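Local coordinates for protein ofchtiv-allosamidin (Ostrinia furnacalis, PDB 6JMB) that probably hydrolyses chitin as a group IV insect chitinase of glycoside hydrolase family 18, and binds the inhibitor allosamidin in its active site, at residues Y176-V181 against L234-P239; Q294-W299 against A312-N317; I43-T48 against S89-I94. One frame throughout, in Å; residues are numbered along the deposited sequence.

Contact 1. Residues Y176-V181 against L234-P239; sequences YDVPSV and LSAGCP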
loop_
_atom_site.group_PDB
_atom_site.type_symbol
_atom_site.label_atom_id
_atom_site.label_comp_id
_atom_site.label_asym_id
_atom_site.label_seq_id
_atom_site.Cartn_x
_atom_site.Cartn_y
_atom_site.Cartn_z
ATOM N N TYR A 176 -14.798 8.860 3.142
ATOM C CA TYR A 176 -14.010 10.079 3.255
ATOM C C TYR A 176 -14.736 11.296 2.718
ATOM O O TYR A 176 -15.419 11.237 1.692
ATOM C CB TYR A 176 -12.698 9.983 2.467
ATOM C CG TYR A 176 -11.939 8.697 2.670
ATOM C CD1 TYR A 176 -11.374 8.383 3.906
ATOM C CD2 TYR A 176 -11.782 7.801 1.630
ATOM C CE1 TYR A 176 -10.673 7.196 4.089
ATOM C CE2 TYR A 176 -11.086 6.615 1.799
ATOM C CZ TYR A 176 -10.539 6.316 3.027
ATOM O OH TYR A 176 -9.853 5.138 3.186
ATOM N N ASP A 177 -14.531 12.412 3.396
ATOM C CA ASP A 177 -14.735 13.721 2.804
ATOM C C ASP A 177 -13.368 14.198 2.327
ATOM O O ASP A 177 -12.508 14.545 3.144
ATOM C CB ASP A 177 -15.329 14.685 3.818
ATOM C CG ASP A 177 -15.478 16.061 3.252
ATOM O OD1 ASP A 177 -16.452 16.271 2.507
ATOM O OD2 ASP A 177 -14.597 16.903 3.507
ATOM N N VAL A 178 -13.155 14.176 1.006
ATOM C CA VAL A 178 -11.802 14.368 0.470
ATOM C C VAL A 178 -11.186 15.710 0.840
ATOM O O VAL A 178 -10.024 15.728 1.284
ATOM C CB VAL A 178 -11.771 14.059 -1.042
ATOM C CG1 VAL A 178 -10.400 14.379 -1.629
ATOM C CG2 VAL A 178 -12.138 12.599 -1.300
ATOM N N PRO A 179 -11.869 16.848 0.696
ATOM C CA PRO A 179 -11.212 18.120 1.041
ATOM C C PRO A 179 -10.785 18.212 2.494
ATOM O O PRO A 179 -9.706 18.750 2.778
ATOM C CB PRO A 179 -12.261 19.178 0.666
ATOM C CG PRO A 179 -13.129 18.497 -0.359
ATOM C CD PRO A 179 -13.189 17.065 0.075
ATOM N N SER A 180 -11.584 17.692 3.430
ATOM C CA SER A 180 -11.198 17.807 4.833
ATOM C C SER A 180 -10.108 16.811 5.209
ATOM O O SER A 180 -9.328 17.078 6.129
ATOM C CB SER A 180 -12.410 17.712 5.765
ATOM O OG SER A 180 -13.091 16.481 5.629
ATOM N N VAL A 181 -10.016 15.682 4.505
ATOM C CA VAL A 181 -8.893 14.773 4.714
ATOM C C VAL A 181 -7.604 15.398 4.192
ATOM O O VAL A 181 -6.585 15.440 4.894
ATOM C CB VAL A 181 -9.176 13.406 4.067
ATOM C CG1 VAL A 181 -7.911 12.533 4.066
ATOM C CG2 VAL A 181 -10.319 12.705 4.781
ATOM N N LEU A 234 -8.269 13.473 -7.577
ATOM C CA LEU A 234 -7.993 14.823 -8.059
ATOM C C LEU A 234 -9.284 15.620 -8.201
ATOM O O LEU A 234 -9.369 16.776 -7.764
ATOM C CB LEU A 234 -7.255 14.762 -9.398
ATOM C CG LEU A 234 -5.827 14.222 -9.373
ATOM C CD1 LEU A 234 -5.307 14.038 -10.799
ATOM C CD2 LEU A 234 -4.909 15.140 -8.588
ATOM N N SER A 235 -10.313 15.006 -8.786
ATOM C CA SER A 235 -11.559 15.721 -9.039
ATOM C C SER A 235 -12.316 16.040 -7.756
ATOM O O SER A 235 -13.102 16.996 -7.731
ATOM C CB SER A 235 -12.450 14.913 -9.985
ATOM O OG SER A 235 -13.059 13.821 -9.319
ATOM N N ALA A 236 -12.094 15.272 -6.694
ATOM C CA ALA A 236 -12.800 15.452 -5.435
ATOM C C ALA A 236 -12.092 16.406 -4.483
ATOM O O ALA A 236 -12.593 16.639 -3.377
ATOM C CB ALA A 236 -13.032 14.099 -4.757
ATOM N N GLY A 237 -10.941 16.947 -4.869
ATOM C CA GLY A 237 -10.325 17.994 -4.079
ATOM C C GLY A 237 -8.962 17.699 -3.492
ATOM O O GLY A 237 -8.440 18.512 -2.726
ATOM N N CYS A 238 -8.366 16.557 -3.819
ATOM C CA CYS A 238 -6.995 16.316 -3.392
ATOM C C CYS A 238 -6.042 16.998 -4.365
ATOM O O CYS A 238 -5.992 16.609 -5.538
ATOM C CB CYS A 238 -6.684 14.831 -3.356
ATOM S SG CYS A 238 -5.047 14.490 -2.666
ATOM N N PRO A 239 -5.281 18.003 -3.940
ATOM C CA PRO A 239 -4.343 18.640 -4.858
ATOM C C PRO A 239 -3.286 17.640 -5.308
ATOM O O PRO A 239 -2.949 16.697 -4.571
ATOM C CB PRO A 239 -3.733 19.771 -4.023
ATOM C CG PRO A 239 -3.962 19.390 -2.611
ATOM C CD PRO A 239 -5.209 18.561 -2.577
#

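Contact 2. Residues Q294-W299 against A312-N317; sequences QQESSW and AFLDYN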
loop_
_atom_site.group_PDB
_atom_site.type_symbol
_atom_site.label_atom_id
_atom_site.label_comp_id
_atom_site.label_asym_id
_atom_site.label_seq_id
_atom_site.Cartn_x
_atom_site.Cartn_y
_atom_site.Cartn_z
ATOM N N GLN A 294 11.370 -17.325 -13.511
ATOM C CA GLN A 294 12.722 -17.594 -13.985
ATOM C C GLN A 294 13.048 -19.086 -13.955
ATOM O O GLN A 294 13.778 -19.576 -14.823
ATOM C CB GLN A 294 13.705 -16.806 -13.128
ATOM C CG GLN A 294 15.162 -17.003 -13.453
ATOM C CD GLN A 294 16.041 -16.204 -12.522
ATOM O OE1 GLN A 294 16.417 -15.077 -12.829
ATOM N NE2 GLN A 294 16.349 -16.771 -11.364
ATOM N N GLN A 295 12.519 -19.822 -12.982
ATOM C CA GLN A 295 12.886 -21.218 -12.786
ATOM C C GLN A 295 11.984 -22.213 -13.506
ATOM O O GLN A 295 12.380 -23.375 -13.670
ATOM C CB GLN A 295 12.960 -21.570 -11.293
ATOM C CG GLN A 295 13.964 -20.746 -10.494
ATOM C CD GLN A 295 15.379 -20.879 -11.032
ATOM O OE1 GLN A 295 15.975 -19.906 -11.499
ATOM N NE2 GLN A 295 15.926 -22.091 -10.962
ATOM N N GLU A 296 10.787 -21.809 -13.915
ATOM C CA GLU A 296 9.816 -22.721 -14.534
ATOM C C GLU A 296 9.413 -22.140 -15.884
ATOM O O GLU A 296 8.574 -21.237 -15.949
ATOM C CB GLU A 296 8.602 -22.956 -13.650
ATOM C CG GLU A 296 7.549 -23.825 -14.292
ATOM C CD GLU A 296 8.115 -25.119 -14.866
ATOM O OE1 GLU A 296 8.606 -25.963 -14.087
ATOM O OE2 GLU A 296 8.094 -25.282 -16.104
ATOM N N SER A 297 9.978 -22.696 -16.953
ATOM C CA SER A 297 9.747 -22.164 -18.296
ATOM C C SER A 297 8.337 -22.403 -18.827
ATOM O O SER A 297 7.967 -21.780 -19.827
ATOM C CB SER A 297 10.773 -22.728 -19.286
ATOM O OG SER A 297 10.604 -24.125 -19.453
ATOM N N SER A 298 7.545 -23.271 -18.189
ATOM C CA SER A 298 6.230 -23.609 -18.725
ATOM C C SER A 298 5.200 -22.500 -18.543
ATOM O O SER A 298 4.165 -22.525 -19.214
ATOM C CB SER A 298 5.709 -24.911 -18.116
ATOM O OG SER A 298 6.541 -26.000 -18.466
ATOM N N TRP A 299 5.446 -21.545 -17.646
ATOM C CA TRP A 299 4.534 -20.421 -17.494
ATOM C C TRP A 299 4.446 -19.635 -18.794
ATOM O O TRP A 299 5.434 -19.486 -19.516
ATOM C CB TRP A 299 5.036 -19.478 -16.392
ATOM C CG TRP A 299 4.868 -20.004 -15.000
ATOM C CD1 TRP A 299 5.758 -20.768 -14.302
ATOM C CD2 TRP A 299 3.753 -19.781 -14.127
ATOM N NE1 TRP A 299 5.263 -21.041 -13.047
ATOM C CE2 TRP A 299 4.031 -20.450 -12.918
ATOM C CE3 TRP A 299 2.543 -19.091 -14.254
ATOM C CZ2 TRP A 299 3.151 -20.442 -11.841
ATOM C CZ3 TRP A 299 1.671 -19.080 -13.175
ATOM C CH2 TRP A 299 1.977 -19.754 -11.988
ATOM N N ALA A 312 0.263 -13.997 -15.854
ATOM C CA ALA A 312 0.902 -15.258 -16.184
ATOM C C ALA A 312 -0.040 -16.403 -15.867
ATOM O O ALA A 312 -0.850 -16.322 -14.940
ATOM C CB ALA A 312 2.221 -15.434 -15.423
ATOM N N PHE A 313 0.066 -17.478 -16.640
ATOM C CA PHE A 313 -0.756 -18.644 -16.363
ATOM C C PHE A 313 0.017 -19.926 -16.628
ATOM O O PHE A 313 0.949 -19.964 -17.438
ATOM C CB PHE A 313 -2.095 -18.637 -17.119
ATOM C CG PHE A 313 -1.961 -18.487 -18.600
ATOM C CD1 PHE A 313 -1.786 -19.599 -19.406
ATOM C CD2 PHE A 313 -2.019 -17.235 -19.190
ATOM C CE1 PHE A 313 -1.669 -19.470 -20.777
ATOM C CE2 PHE A 313 -1.906 -17.096 -20.566
ATOM C CZ PHE A 313 -1.730 -18.216 -21.356
ATOM N N LEU A 314 -0.378 -20.971 -15.908
ATOM C CA LEU A 314 0.190 -22.303 -16.082
ATOM C C LEU A 314 -0.877 -23.266 -15.585
ATOM O O LEU A 314 -1.121 -23.346 -14.375
ATOM C CB LEU A 314 1.470 -22.442 -15.273
ATOM C CG LEU A 314 2.121 -23.827 -15.280
ATOM C CD1 LEU A 314 2.350 -24.302 -16.710
ATOM C CD2 LEU A 314 3.431 -23.793 -14.513
ATOM N N ASP A 315 -1.519 -23.972 -16.516
ATOM C CA ASP A 315 -2.633 -24.850 -16.176
ATOM C C ASP A 315 -3.666 -24.088 -15.346
ATOM O O ASP A 315 -4.186 -23.071 -15.813
ATOM C CB ASP A 315 -2.138 -26.122 -15.483
ATOM C CG ASP A 315 -1.262 -26.965 -16.377
ATOM O OD1 ASP A 315 -1.510 -26.984 -17.598
ATOM O OD2 ASP A 315 -0.326 -27.610 -15.854
ATOM N N TYR A 316 -3.960 -24.541 -14.125
ATOM C CA TYR A 316 -4.990 -23.873 -13.333
ATOM C C TYR A 316 -4.541 -22.526 -12.765
ATOM O O TYR A 316 -5.391 -21.735 -12.345
ATOM C CB TYR A 316 -5.495 -24.796 -12.221
ATOM C CG TYR A 316 -6.536 -25.774 -12.712
ATOM C CD1 TYR A 316 -7.862 -25.394 -12.815
ATOM C CD2 TYR A 316 -6.190 -27.065 -13.090
ATOM C CE1 TYR A 316 -8.825 -26.262 -13.273
ATOM C CE2 TYR A 316 -7.152 -27.950 -13.555
ATOM C CZ TYR A 316 -8.470 -27.537 -13.637
ATOM O OH TYR A 316 -9.448 -28.392 -14.093
ATOM N N ASN A 317 -3.240 -22.242 -12.736
ATOM C CA ASN A 317 -2.753 -21.020 -12.102
ATOM C C ASN A 317 -2.922 -19.826 -13.025
ATOM O O ASN A 317 -2.557 -19.889 -14.203
ATOM C CB ASN A 317 -1.264 -21.146 -11.804
ATOM C CG ASN A 317 -0.963 -22.241 -10.846
ATOM O OD1 ASN A 317 -1.255 -22.133 -9.658
ATOM N ND2 ASN A 317 -0.375 -23.321 -11.352
HETATM O O HOH W 1 1.588 -21.800 -19.559
#

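Contact 3. Residues I43-T48 against S89-I94; sequences INAEGT and SAQYSI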
loop_
_atom_site.group_PDB
_atom_site.type_symbol
_atom_site.label_atom_id
_atom_site.label_comp_id
_atom_site.label_asym_id
_atom_site.label_seq_id
_atom_site.Cartn_x
_atom_site.Cartn_y
_atom_site.Cartn_z
ATOM N N ILE A 43 -4.430 0.085 17.991
ATOM C CA ILE A 43 -5.078 0.794 19.087
ATOM C C ILE A 43 -6.036 -0.155 19.785
ATOM O O ILE A 43 -6.403 -1.205 19.258
ATOM C CB ILE A 43 -5.865 2.049 18.635
ATOM C CG1 ILE A 43 -7.101 1.645 17.830
ATOM C CG2 ILE A 43 -4.983 2.987 17.839
ATOM C CD1 ILE A 43 -8.080 2.784 17.608
ATOM N N ASN A 44 -6.452 0.234 20.984
ATOM C CA ASN A 44 -7.674 -0.317 21.546
ATOM C C ASN A 44 -8.813 0.680 21.321
ATOM O O ASN A 44 -8.598 1.802 20.855
ATOM C CB ASN A 44 -7.486 -0.739 23.015
ATOM C CG ASN A 44 -7.231 0.427 23.958
ATOM O OD1 ASN A 44 -7.574 1.575 23.677
ATOM N ND2 ASN A 44 -6.649 0.122 25.116
ATOM N N ALA A 45 -10.038 0.262 21.647
ATOM C CA ALA A 45 -11.189 1.123 21.374
ATOM C C ALA A 45 -11.156 2.410 22.188
ATOM O O ALA A 45 -11.777 3.406 21.789
ATOM C CB ALA A 45 -12.494 0.366 21.623
ATOM N N GLU A 46 -10.442 2.418 23.310
ATOM C CA GLU A 46 -10.296 3.612 24.131
ATOM C C GLU A 46 -9.203 4.541 23.618
ATOM O O GLU A 46 -8.906 5.550 24.266
ATOM C CB GLU A 46 -10.024 3.205 25.586
ATOM C CG GLU A 46 -11.135 2.351 26.230
ATOM C CD GLU A 46 -11.184 0.909 25.716
ATOM O OE1 GLU A 46 -10.118 0.325 25.427
ATOM O OE2 GLU A 46 -12.300 0.356 25.599
ATOM N N GLY A 47 -8.594 4.217 22.481
ATOM C CA GLY A 47 -7.628 5.089 21.851
ATOM C C GLY A 47 -6.178 4.860 22.215
ATOM O O GLY A 47 -5.316 5.586 21.716
ATOM N N THR A 48 -5.862 3.888 23.061
ATOM C CA THR A 48 -4.468 3.695 23.437
ATOM C C THR A 48 -3.689 3.095 22.272
ATOM O O THR A 48 -4.000 1.994 21.808
ATOM C CB THR A 48 -4.368 2.805 24.669
ATOM O OG1 THR A 48 -5.019 3.461 25.762
ATOM C CG2 THR A 48 -2.905 2.571 25.035
ATOM N N SER A 89 -11.961 -2.220 11.730
ATOM C CA SER A 89 -12.554 -0.894 11.776
ATOM C C SER A 89 -13.203 -0.536 13.109
ATOM O O SER A 89 -13.169 0.634 13.490
ATOM C CB SER A 89 -13.573 -0.742 10.633
ATOM O OG SER A 89 -14.135 0.552 10.610
ATOM N N ALA A 90 -13.748 -1.516 13.841
ATOM C CA ALA A 90 -14.561 -1.236 15.027
ATOM C C ALA A 90 -13.841 -0.353 16.043
ATOM O O ALA A 90 -14.411 0.622 16.552
ATOM C CB ALA A 90 -14.975 -2.551 15.683
ATOM N N GLN A 91 -12.597 -0.690 16.380
ATOM C CA GLN A 91 -11.931 0.057 17.444
ATOM C C GLN A 91 -11.660 1.496 17.023
ATOM O O GLN A 91 -11.740 2.411 17.851
ATOM C CB GLN A 91 -10.637 -0.633 17.864
ATOM C CG GLN A 91 -10.841 -1.987 18.519
ATOM C CD GLN A 91 -9.546 -2.756 18.668
ATOM O OE1 GLN A 91 -9.068 -2.969 19.783
ATOM N NE2 GLN A 91 -8.971 -3.176 17.548
ATOM N N TYR A 92 -11.354 1.708 15.734
ATOM C CA TYR A 92 -11.124 3.053 15.210
ATOM C C TYR A 92 -12.417 3.851 15.182
ATOM O O TYR A 92 -12.424 5.050 15.490
ATOM C CB TYR A 92 -10.480 2.965 13.813
ATOM C CG TYR A 92 -9.120 2.324 13.907
ATOM C CD1 TYR A 92 -8.983 0.943 13.890
ATOM C CD2 TYR A 92 -7.983 3.092 14.101
ATOM C CE1 TYR A 92 -7.750 0.347 14.048
ATOM C CE2 TYR A 92 -6.743 2.505 14.254
ATOM C CZ TYR A 92 -6.635 1.134 14.222
ATOM O OH TYR A 92 -5.405 0.541 14.391
ATOM N N SER A 93 -13.521 3.191 14.830
ATOM C CA SER A 93 -14.831 3.833 14.852
ATOM C C SER A 93 -15.192 4.289 16.261
ATOM O O SER A 93 -15.651 5.420 16.464
ATOM C CB SER A 93 -15.864 2.845 14.314
ATOM O OG SER A 93 -17.165 3.399 14.314
ATOM N N ILE A 94 -14.980 3.421 17.252
ATOM C CA ILE A 94 -15.268 3.783 18.641
ATOM C C ILE A 94 -14.358 4.915 19.102
ATOM O O ILE A 94 -14.816 5.903 19.687
ATOM C CB ILE A 94 -15.139 2.548 19.546
ATOM C CG1 ILE A 94 -16.221 1.526 19.207
ATOM C CG2 ILE A 94 -15.220 2.954 21.014
ATOM C CD1 ILE A 94 -15.936 0.152 19.782
HETATM O O HOH W 2 -5.962 -3.725 18.171
HETATM O O HOH W 3 -10.686 -2.447 21.975
#

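Contact 1. Residues Y176-V181 against L234-P239
Where V178 and P179 bear on A236, the start of the helix is held by D177 OD2, which accepts from both S180 OG at 2.6 Å and S180 N at 3.1 Å. Both donors come from the anti side of the carboxylate, the amide 27° out of its plane, and D177 is thereby the N-cap of helix 178-184. S180 OG has a further partner in S144 OG, on helix 138-154. The capped turn carries V178 and P179 to the other segment, where they close around the carbonyl oxygen of A236: V178 CB lies 3.6 Å from A236 O, and P179 CD approaches the same oxygen at 3.5 Å. These are van der Waals contacts of carbon with oxygen, and the segments meet by packing. V178 straddles the turn with its two methyl groups. CG2 rests 3.9 Å from A236 CB, whereas CG1, placed anti to the backbone N (chi1 175°), reaches past the carbonyl to C238 N at 3.7 Å and touches the CB of C238. V178 also touches Y232 and W233 of helix 226-235. V178 and C238 are buried here, while P179 lies at the exposed margin of the contact. Opposite P179, G237 turns the chain with positive phi (118°), a conformation that suits glycine, and its N bonds back to L234 O at 3.3 Å. The example pairs two standard helix ends, an N-capped start and a Schellman finish, packed against each other in the outer helical layer of the TIM barrel characteristic of family 18 glycosyl hydrolases.

Contact 2. Residues Q294-W299 against A312-N317
W299 meets L314 face-on: the methyl CD2 stands over the five-membered ring, 3.7 Å from its centroid and 13° off the normal, a CH-pi contact, while L314 CB lies over the same plane nearer the six-membered ring, 3.7 Å from W299 CD2. L314 crosses the indole at about a right angle; chi1 of 176° turns CG away from its own N, which sets CD2 over the ring and leans CD1 3.7 Å from S298 CB. Farther along the indole, N317 CB touches CH2 at 3.5 Å and A312 CB lies 3.9 Å from CE3. The polar link is a single water, which donates to S298 O at 2.7 Å and to F313 O, tying the two backbones together. Around this first shell stand the parts that position it. L314 O takes two bonds, from N317 N and from N317 ND2, the latter in the carbonyl plane at 3.1 Å, which holds N317 near the indole. D315 and Y316 form the corners of the type II' turn. F289 of helix 286-295 meets W299 edge-to-face, and L273 touches both W299 and N317. A tryptophan at the end of the type I turn after helix 286-295 thus packs on a tight two-residue beta hairpin, 309-314 with 317-320, in the part of the chain between strands 243-256 and 341-345, consistent with the alpha+beta insertion domain of many family 18 chitinases.

Contact 3. Residues I43-T48 against S89-I94
A beta hairpin of the TIM-barrel fold, strands 35-43 and 49-51, has a type I turn N44-G47 that ends in a G1 bulge at G47 and lies on the first turn of helix 90-97. I43 and Y92 form the buried part. I43 CG1 sits between the backbone N and the carbonyl carbon (chi1 69°), from where CD1 reaches over one face of the Y92 ring, 3.7 Å from the centroid and 19° off the normal. E87 OE1 accepts from both Y92 OH and I43 N, fixing the two partners together, and W125 also meets the Y92 ring. The Y92 side chain is about 9 Å from a bound sugar of the inhibitor, near the pocket without lining it. I43 O and Q91 OE1, two acceptors 3.2 Å apart, cannot bond each other, and water serves both. One water accepts from A45 N at 2.8 Å and donates to Q91 OE1 at 2.8 Å; the other probably donates to I43 O and accepts from Q91 NE2 at 3.1 Å. Just past the turn, T48 N bonds to N44 OD1 at 2.9 Å, approaching from above the amide plane. At the outer end A45 CB rests on I94 CG2, 3.8 Å away.

From the N terminus, contact 3 comes first and closes a loop of 40 residues, joining the turn after strand 35-43 to helix 90-97. Contact 1 follows, bringing together the start of helix 178-184 and the end of helix 226-235 across 52 intervening residues. Contact 2 is the most local, with 12 residues between its segments, and ties the end of helix 286-295 to a hairpin. The three loops run in series, neither nesting nor crossing. Contacts 1 and 3 have centres 24 Å apart, whereas the centre of contact 2 lies 42 and 44 Å from theirs, beyond the centre of the chain, so the three contacts, which do not touch, tie together separate parts of the fold.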